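Local coordinates for protein glycerophosphoryl diester phosphodiesterase (Agrobacterium tumefaciens str. C58, PDB 3KS5) that belongs to the glycerophosphoryl diester phosphodiesterase family of TIM-barrel proteins and holds an iron(III) ion among acidic side chains, at residues A[2-7]-A[31-36]; A[35-40]-A[48-53]; A[100-105]-A[133-138]. All blocks are in the same frame, centred on the assembly; numbering follows the deposited sequence.

Interaction 1 (A[2-7]-A[31-36]); sequences MTRIAS and LEEVEF. With FE (Fe (III) ion), chain C; EDO (1,2-ethanediol), chain L.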
# COMPACT_ATOMS: atom_id res chain seq x y z
N MSE A 2 -19.27 2.37 4.67
CA MSE A 2 -18.80 1.13 4.06
C MSE A 2 -17.25 1.02 4.11
O MSE A 2 -16.53 1.92 3.64
CB MSE A 2 -19.29 1.07 2.63
CG MSE A 2 -19.09 -0.26 1.93
SE MSE A 2 -18.94 -0.03 -0.01
CE MSE A 2 -17.45 1.36 -0.15
N THR A 3 -16.76 -0.11 4.64
CA THR A 3 -15.34 -0.41 4.73
C THR A 3 -14.81 -0.51 3.34
O THR A 3 -15.33 -1.28 2.56
CB THR A 3 -15.11 -1.74 5.42
OG1 THR A 3 -15.56 -1.66 6.77
CG2 THR A 3 -13.61 -2.14 5.35
N ARG A 4 -13.78 0.26 3.01
CA ARG A 4 -13.17 0.22 1.69
C ARG A 4 -12.24 -1.00 1.58
O ARG A 4 -11.86 -1.60 2.59
CB ARG A 4 -12.45 1.54 1.40
CG ARG A 4 -13.44 2.77 1.38
CD ARG A 4 -12.76 4.14 1.53
NE ARG A 4 -11.77 4.43 0.49
CZ ARG A 4 -12.02 4.82 -0.75
NH1 ARG A 4 -13.26 4.96 -1.21
NH2 ARG A 4 -11.01 5.04 -1.58
N ILE A 5 -11.94 -1.38 0.33
CA ILE A 5 -11.13 -2.54 0.01
C ILE A 5 -10.04 -2.07 -0.91
O ILE A 5 -10.33 -1.41 -1.91
CB ILE A 5 -11.92 -3.64 -0.74
CG1 ILE A 5 -12.98 -4.27 0.16
CG2 ILE A 5 -10.95 -4.72 -1.30
CD1 ILE A 5 -13.82 -5.38 -0.54
N ALA A 6 -8.80 -2.40 -0.56
CA ALA A 6 -7.62 -2.03 -1.34
C ALA A 6 -6.95 -3.32 -1.82
O ALA A 6 -6.70 -4.21 -1.02
CB ALA A 6 -6.64 -1.20 -0.48
N SER A 7 -6.66 -3.42 -3.11
CA SER A 7 -6.10 -4.66 -3.66
C SER A 7 -4.60 -4.67 -3.40
O SER A 7 -3.85 -3.93 -4.03
CB SER A 7 -6.40 -4.80 -5.15
OG SER A 7 -5.59 -5.77 -5.78
N LEU A 31 -13.93 -2.40 -6.35
CA LEU A 31 -13.35 -2.00 -5.06
C LEU A 31 -12.78 -0.60 -5.25
O LEU A 31 -12.79 -0.09 -6.38
CB LEU A 31 -12.30 -3.02 -4.58
CG LEU A 31 -11.36 -3.52 -5.67
CD1 LEU A 31 -10.62 -2.36 -6.36
CD2 LEU A 31 -10.40 -4.60 -5.13
N GLU A 32 -12.23 -0.01 -4.18
CA GLU A 32 -11.90 1.41 -4.21
C GLU A 32 -10.45 1.75 -4.45
O GLU A 32 -10.17 2.79 -5.05
CB GLU A 32 -12.32 2.02 -2.90
CG GLU A 32 -13.83 1.90 -2.63
CD GLU A 32 -14.28 0.48 -2.46
OE1 GLU A 32 -13.59 -0.26 -1.72
OE2 GLU A 32 -15.30 0.08 -3.10
N GLU A 33 -9.53 0.90 -3.97
CA GLU A 33 -8.11 1.20 -4.10
C GLU A 33 -7.27 0.01 -4.56
O GLU A 33 -7.65 -1.13 -4.39
CB GLU A 33 -7.54 1.71 -2.76
CG GLU A 33 -8.19 3.02 -2.23
CD GLU A 33 -7.77 3.38 -0.81
OE1 GLU A 33 -6.85 2.73 -0.28
OE2 GLU A 33 -8.37 4.31 -0.22
N VAL A 34 -6.16 0.34 -5.21
CA VAL A 34 -5.08 -0.58 -5.40
C VAL A 34 -3.86 -0.09 -4.54
O VAL A 34 -3.49 1.10 -4.58
CB VAL A 34 -4.68 -0.72 -6.87
CG1 VAL A 34 -4.22 0.60 -7.45
CG2 VAL A 34 -3.59 -1.84 -7.01
N GLU A 35 -3.27 -1.03 -3.77
CA GLU A 35 -2.10 -0.79 -2.94
C GLU A 35 -0.87 -1.28 -3.61
O GLU A 35 -0.87 -2.37 -4.20
CB GLU A 35 -2.24 -1.48 -1.59
CG GLU A 35 -1.24 -0.97 -0.50
CD GLU A 35 0.12 -1.64 -0.49
OE1 GLU A 35 0.34 -2.69 -1.18
OE2 GLU A 35 0.99 -1.09 0.23
N PHE A 36 0.20 -0.53 -3.49
CA PHE A 36 1.46 -0.89 -4.10
C PHE A 36 2.62 -0.14 -3.45
O PHE A 36 2.42 0.85 -2.76
CB PHE A 36 1.42 -0.60 -5.60
CG PHE A 36 1.10 0.84 -5.93
CD1 PHE A 36 -0.22 1.27 -6.00
CD2 PHE A 36 2.11 1.75 -6.22
CE1 PHE A 36 -0.53 2.61 -6.27
CE2 PHE A 36 1.81 3.09 -6.51
CZ PHE A 36 0.50 3.51 -6.53
FE FE C . 2.89 -2.34 0.98
C1 EDO L . -17.16 3.09 7.82
O1 EDO L . -16.25 2.66 6.80
C2 EDO L . -17.86 1.92 8.53
O2 EDO L . -17.86 0.70 7.76
O HOH W 1 -9.30 4.68 2.31
O HOH W 2 2.44 -4.03 -0.74
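Neighbouring parallel strands of the TIM barrel meet here, Ala-6 pairing with Glu-33 and Ser-7 with Val-34, and the axes of 4-7 and 33-36 are turned 43° apart. Ile-5 O takes the amide of Glu-33 (N to O 3.2 Å), Ser-7 N gives to Glu-33 O at 2.8 Å, and Glu-35 N to Ser-7 O at 3.0 Å. Ile-5 O accepts a second bond from Glu-32 N, so two successive amides grip this carbonyl. Glu-32 then doubles back: a bend at chi2 (65°) carries its OE1 to 2.9 Å from Ile-5 N, and Arg-241 of helix 234-246 forms a salt bridge with the same oxygen. The aliphatic part of Glu-32 lies over one face of the Arg-4 guanidinium, CG being 3.4 Å from NH1. At the edge of that group, in its plane, Arg-4 NH2 makes a salt bridge to Glu-33 OE2 (3.1 Å), meeting the carboxylate on its anti side with the two planes 58° apart; water 1 links Arg-4 NE to the same oxygen. Toward the outer helices Leu-31 CD2 packs against Ile-5 CG2 at 3.9 Å, and Ser-7 OG bonds to Thr-26 of helix 20-27. With Glu-35 OE2 on the iron, these are adjacent parallel strands of a TIM barrel, one carrying a metal ligand.

Interaction 2 (A[35-40]-A[48-53]); sequences EFDLHP and VHHDPT. With FE (Fe (III) ion), chain C; EDO (1,2-ethanediol), chain I; ACT (acetate ion), chain D.
Leu-38 and Val-48 form an antiparallel non-hydrogen-bonded pair, CA to CA 4.8 Å, and just beyond it His-49 N returns to Asp-37 O at 3.3 Å before the chain leaves the sheet as a loop. Leu-38 CD2 and Val-48 CG2 lie alongside each other 3.7 Å apart, pointing the same way; Phe-36 CB touches the other methyl of Val-48, and Leu-91 of helix 88-96 packs on both Phe-36 and Val-48. His-39 holds the loop backbone. With CG set anti to its carbonyl carbon (chi1 -55°), the ring reaches across so that NE2 donates to His-50 O at 2.8 Å, the donor standing well above the carbonyl plane. Pro-52 CA sits over a face of this ring, 3.4 Å from CE1, and ND1 is engaged by Tyr-115 OH; with both ring nitrogens bonded, its rotation is fixed.

Toward the metal, Asp-37 and His-50 run side by side, carboxylate and ring planes 72° apart, and His-50 CD2 brings its edge to 3.4 Å from Asp-37 OD2. Asp-37 OD1 binds the iron(III) at 2.2 Å, while OD2 lies very close to water 2, itself a ligand of the metal, in a contact too short to be read with confidence. His-50 NE2 reaches acetate OXT at 3.1 Å through a weak bond, and Lys-107 and Arg-9 also hold that acetate. On the far side of its ring, His-50 ND1 bonds weakly to Asp-51 OD1. A Glu-x-Asp metal pair on the second barrel strand, followed after a short hairpin by a His-Asp pair at the rim of the site, is consistent with the phosphodiesterase family's metal centre.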
# COMPACT_ATOMS: atom_id res chain seq x y z
N GLU A 35 -3.27 -1.03 -3.77
CA GLU A 35 -2.10 -0.79 -2.94
C GLU A 35 -0.87 -1.28 -3.61
O GLU A 35 -0.87 -2.37 -4.20
CB GLU A 35 -2.24 -1.48 -1.59
CG GLU A 35 -1.24 -0.97 -0.50
CD GLU A 35 0.12 -1.64 -0.49
OE1 GLU A 35 0.34 -2.69 -1.18
OE2 GLU A 35 0.99 -1.09 0.23
N PHE A 36 0.20 -0.53 -3.49
CA PHE A 36 1.46 -0.89 -4.10
C PHE A 36 2.62 -0.14 -3.45
O PHE A 36 2.42 0.85 -2.76
CB PHE A 36 1.42 -0.60 -5.60
CG PHE A 36 1.10 0.84 -5.93
CD1 PHE A 36 -0.22 1.27 -6.00
CD2 PHE A 36 2.11 1.75 -6.22
CE1 PHE A 36 -0.53 2.61 -6.27
CE2 PHE A 36 1.81 3.09 -6.51
CZ PHE A 36 0.50 3.51 -6.53
N ASP A 37 3.83 -0.60 -3.75
CA ASP A 37 5.07 -0.13 -3.18
C ASP A 37 5.92 0.38 -4.32
O ASP A 37 5.76 -0.11 -5.43
CB ASP A 37 5.75 -1.32 -2.48
CG ASP A 37 4.78 -2.12 -1.60
OD1 ASP A 37 4.44 -1.66 -0.50
OD2 ASP A 37 4.33 -3.24 -1.99
N LEU A 38 6.79 1.38 -4.07
CA LEU A 38 7.68 1.94 -5.10
C LEU A 38 9.11 2.04 -4.64
O LEU A 38 9.37 2.25 -3.46
CB LEU A 38 7.21 3.35 -5.53
CG LEU A 38 5.78 3.47 -6.09
CD1 LEU A 38 5.29 4.96 -6.09
CD2 LEU A 38 5.66 2.79 -7.51
N HIS A 39 10.04 1.89 -5.59
CA HIS A 39 11.49 2.02 -5.37
C HIS A 39 12.08 2.70 -6.58
O HIS A 39 11.56 2.53 -7.67
CB HIS A 39 12.18 0.65 -5.23
CG HIS A 39 11.58 -0.19 -4.17
ND1 HIS A 39 12.09 -0.25 -2.89
CD2 HIS A 39 10.45 -0.93 -4.16
CE1 HIS A 39 11.30 -1.01 -2.15
NE2 HIS A 39 10.30 -1.45 -2.90
N PRO A 40 13.16 3.48 -6.39
CA PRO A 40 13.84 4.09 -7.52
C PRO A 40 14.89 3.17 -8.13
O PRO A 40 15.43 2.32 -7.42
CB PRO A 40 14.58 5.27 -6.88
CG PRO A 40 14.93 4.79 -5.53
CD PRO A 40 13.77 3.88 -5.11
N VAL A 48 7.44 -0.33 -9.71
CA VAL A 48 6.44 -0.87 -8.79
C VAL A 48 6.90 -2.30 -8.40
O VAL A 48 6.97 -3.19 -9.25
CB VAL A 48 5.07 -0.90 -9.46
CG1 VAL A 48 3.98 -1.25 -8.45
CG2 VAL A 48 4.79 0.46 -10.22
N HIS A 49 7.28 -2.48 -7.13
CA HIS A 49 7.84 -3.75 -6.62
C HIS A 49 7.83 -3.69 -5.08
O HIS A 49 8.10 -2.64 -4.52
CB HIS A 49 9.27 -3.92 -7.12
CG HIS A 49 9.77 -5.34 -7.13
ND1 HIS A 49 9.35 -6.26 -8.07
CD2 HIS A 49 10.68 -5.98 -6.35
CE1 HIS A 49 9.96 -7.41 -7.84
NE2 HIS A 49 10.78 -7.26 -6.82
N HIS A 50 7.50 -4.79 -4.39
CA HIS A 50 7.45 -4.77 -2.93
C HIS A 50 8.82 -4.65 -2.25
O HIS A 50 9.10 -3.60 -1.63
CB HIS A 50 6.72 -5.97 -2.39
CG HIS A 50 6.74 -6.06 -0.90
ND1 HIS A 50 7.52 -6.98 -0.22
CD2 HIS A 50 6.13 -5.32 0.04
CE1 HIS A 50 7.35 -6.82 1.08
NE2 HIS A 50 6.51 -5.82 1.27
N ASP A 51 9.67 -5.68 -2.39
CA ASP A 51 10.97 -5.69 -1.76
C ASP A 51 11.84 -4.68 -2.48
O ASP A 51 11.60 -4.39 -3.66
CB ASP A 51 11.67 -7.05 -1.86
CG ASP A 51 11.10 -8.12 -0.94
OD1 ASP A 51 10.23 -7.88 -0.08
OD2 ASP A 51 11.54 -9.28 -1.10
N PRO A 52 12.89 -4.15 -1.80
CA PRO A 52 13.86 -3.28 -2.45
C PRO A 52 14.79 -4.03 -3.38
O PRO A 52 15.58 -3.39 -4.08
CB PRO A 52 14.64 -2.68 -1.28
CG PRO A 52 14.57 -3.71 -0.22
CD PRO A 52 13.20 -4.32 -0.36
N THR A 53 14.78 -5.37 -3.30
CA THR A 53 15.53 -6.22 -4.21
C THR A 53 14.57 -7.03 -5.05
O THR A 53 13.39 -7.22 -4.69
CB THR A 53 16.47 -7.18 -3.46
OG1 THR A 53 15.70 -8.12 -2.69
CG2 THR A 53 17.42 -6.40 -2.54
FE FE C . 2.89 -2.34 0.98
C1 EDO I . 7.40 -9.64 -2.27
O1 EDO I . 7.69 -10.63 -1.24
C2 EDO I . 8.71 -8.97 -2.66
O2 EDO I . 8.90 -8.29 -3.93
C ACT D . 3.53 -4.84 3.21
O ACT D . 2.89 -5.77 2.65
OXT ACT D . 4.23 -4.08 2.47
CH3 ACT D . 3.41 -4.73 4.71
O HOH W 2 2.44 -4.03 -0.74

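Interaction 3 (A[100-105]-A[133-138]); sequences VNFRCE and ERTTFS. With FE (Fe (III) ion), chain C.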
# COMPACT_ATOMS: atom_id res chain seq x y z
N VAL A 100 -10.85 3.09 -9.69
CA VAL A 100 -10.07 2.67 -8.52
C VAL A 100 -8.90 3.62 -8.34
O VAL A 100 -8.19 3.94 -9.30
CB VAL A 100 -9.59 1.21 -8.61
CG1 VAL A 100 -8.83 0.87 -7.32
CG2 VAL A 100 -10.79 0.25 -8.77
N ASN A 101 -8.72 4.04 -7.08
CA ASN A 101 -7.69 5.03 -6.69
C ASN A 101 -6.40 4.41 -6.13
O ASN A 101 -6.37 3.22 -5.85
CB ASN A 101 -8.32 6.01 -5.69
CG ASN A 101 -9.36 6.92 -6.33
OD1 ASN A 101 -9.35 7.17 -7.55
ND2 ASN A 101 -10.28 7.41 -5.51
N PHE A 102 -5.34 5.21 -6.03
CA PHE A 102 -4.06 4.73 -5.50
C PHE A 102 -3.89 4.82 -3.96
O PHE A 102 -4.35 5.78 -3.30
CB PHE A 102 -2.89 5.49 -6.12
CG PHE A 102 -2.60 5.15 -7.57
CD1 PHE A 102 -3.23 4.13 -8.26
CD2 PHE A 102 -1.59 5.84 -8.21
CE1 PHE A 102 -2.87 3.85 -9.58
CE2 PHE A 102 -1.22 5.55 -9.50
CZ PHE A 102 -1.87 4.55 -10.19
N ARG A 103 -3.26 3.76 -3.41
CA ARG A 103 -2.72 3.72 -2.05
C ARG A 103 -1.26 3.30 -2.20
O ARG A 103 -0.96 2.12 -2.38
CB ARG A 103 -3.48 2.77 -1.17
CG ARG A 103 -2.82 2.53 0.16
CD ARG A 103 -3.63 1.58 0.97
NE ARG A 103 -2.88 1.14 2.14
CZ ARG A 103 -3.42 0.79 3.30
NH1 ARG A 103 -4.72 0.90 3.53
NH2 ARG A 103 -2.62 0.36 4.28
N CYS A 104 -0.38 4.29 -2.16
CA CYS A 104 1.03 4.15 -2.46
C CYS A 104 1.77 3.94 -1.15
O CYS A 104 1.41 4.60 -0.16
CB CYS A 104 1.46 5.45 -3.13
SG CYS A 104 3.15 5.66 -3.64
N GLU A 105 2.76 3.03 -1.10
CA GLU A 105 3.65 2.91 0.07
C GLU A 105 5.09 3.32 -0.23
O GLU A 105 5.70 2.83 -1.21
CB GLU A 105 3.69 1.51 0.68
CG GLU A 105 4.43 1.51 2.04
CD GLU A 105 4.44 0.19 2.76
OE1 GLU A 105 3.58 -0.68 2.51
OE2 GLU A 105 5.28 0.03 3.66
N GLU A 133 -3.84 13.47 -7.44
CA GLU A 133 -5.12 13.81 -6.79
C GLU A 133 -6.01 12.62 -6.49
O GLU A 133 -7.09 12.78 -5.91
CB GLU A 133 -5.89 14.89 -7.58
CG GLU A 133 -5.10 16.19 -7.82
CD GLU A 133 -4.37 16.73 -6.57
OE1 GLU A 133 -4.96 16.73 -5.45
OE2 GLU A 133 -3.19 17.17 -6.73
N ARG A 134 -5.56 11.42 -6.85
CA ARG A 134 -6.27 10.19 -6.50
C ARG A 134 -5.43 9.26 -5.59
O ARG A 134 -5.80 8.10 -5.40
CB ARG A 134 -6.69 9.49 -7.80
CG ARG A 134 -7.56 10.37 -8.70
CD ARG A 134 -7.68 9.79 -10.08
NE ARG A 134 -8.30 8.47 -10.03
CZ ARG A 134 -8.35 7.63 -11.05
NH1 ARG A 134 -7.85 7.97 -12.25
NH2 ARG A 134 -8.92 6.44 -10.88
N THR A 135 -4.34 9.77 -4.99
CA THR A 135 -3.42 8.97 -4.17
C THR A 135 -3.52 9.28 -2.68
O THR A 135 -3.61 10.45 -2.28
CB THR A 135 -1.97 9.22 -4.59
OG1 THR A 135 -1.82 8.91 -5.98
CG2 THR A 135 -0.97 8.38 -3.75
N THR A 136 -3.56 8.21 -1.87
CA THR A 136 -3.33 8.24 -0.43
C THR A 136 -1.90 7.71 -0.23
O THR A 136 -1.53 6.74 -0.90
CB THR A 136 -4.27 7.33 0.32
OG1 THR A 136 -5.52 7.99 0.56
CG2 THR A 136 -3.65 6.91 1.66
N PHE A 137 -1.09 8.35 0.61
CA PHE A 137 0.31 7.92 0.86
C PHE A 137 0.43 7.23 2.19
O PHE A 137 -0.24 7.60 3.15
CB PHE A 137 1.26 9.09 0.83
CG PHE A 137 1.40 9.71 -0.51
CD1 PHE A 137 0.57 10.76 -0.89
CD2 PHE A 137 2.36 9.27 -1.39
CE1 PHE A 137 0.71 11.36 -2.14
CE2 PHE A 137 2.52 9.87 -2.63
CZ PHE A 137 1.69 10.92 -3.02
N SER A 138 1.28 6.20 2.24
CA SER A 138 1.44 5.37 3.43
C SER A 138 2.93 5.03 3.63
O SER A 138 3.70 5.03 2.69
CB SER A 138 0.61 4.10 3.32
OG SER A 138 1.11 3.26 2.28
FE FE C . 2.89 -2.34 0.98
O HOH W 3 -7.27 6.59 -1.97
O HOH W 4 0.17 0.60 1.95
O HOH W 2 2.44 -4.03 -0.74
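Cys-104 O is approached twice by Ser-138: OG donates to it at 2.8 Å from above the carbonyl plane, and the backbone N adds a weak bond. Ser-138 holds OG between its backbone N and carbonyl carbon (chi1 67°), which also sets it 3.5 Å from Glu-105 CB and lets it take a bond from water 4, in turn held by Arg-103 NE. Glu-105 stretches out from there, its OE1 binding the iron(III) at 2.4 Å and OE2 paired with Lys-107. Further back the parallel ladder continues, with Thr-136 N to Phe-102 O at 2.9 Å and Cys-104 N to Thr-136 O at 3.0 Å. It ends with Phe-102 N to Arg-134 O, and the Arg-134 side chain adds an almost straight bond from NE to Asn-101 OD1 (3.0 Å) in the guanidinium plane, while NH1 is taken by Tyr-95 O. On the face away from the metal, Thr-135 CG2 lies over the centre of one face of the Phe-137 ring and touches Cys-104 CB at 3.9 Å. Helix 118-128 covers this apolar patch through Val-122 and Leu-126, completing a beta-alpha-beta unit with strands 101-106 and 135-139, which are flanked in the sheet by strands 33-40 and 156-160.

The iron ties the three together: Glu-35, shared by interactions 1 and 2, Asp-37 of interaction 2 and Glu-105 of interaction 3 each give it one carboxylate oxygen, and water 2 is a further ligand. Strand 33-40 is the common element. Its first half pairs with 2-7, its second half with 48-53, and the centres of these contacts lie about 18 Å apart on opposite sides of the chain's centre. Strand 101-106 joins it along another edge: Phe-36 O lies 2.8 Å from Glu-105 N, a probable hydrogen bond beside the metal, and, just before the strand, Glu-32 O makes a probable hydrogen bond of the same length to Asn-101 N. The centres of interactions 1 and 3 are about 10 Å apart.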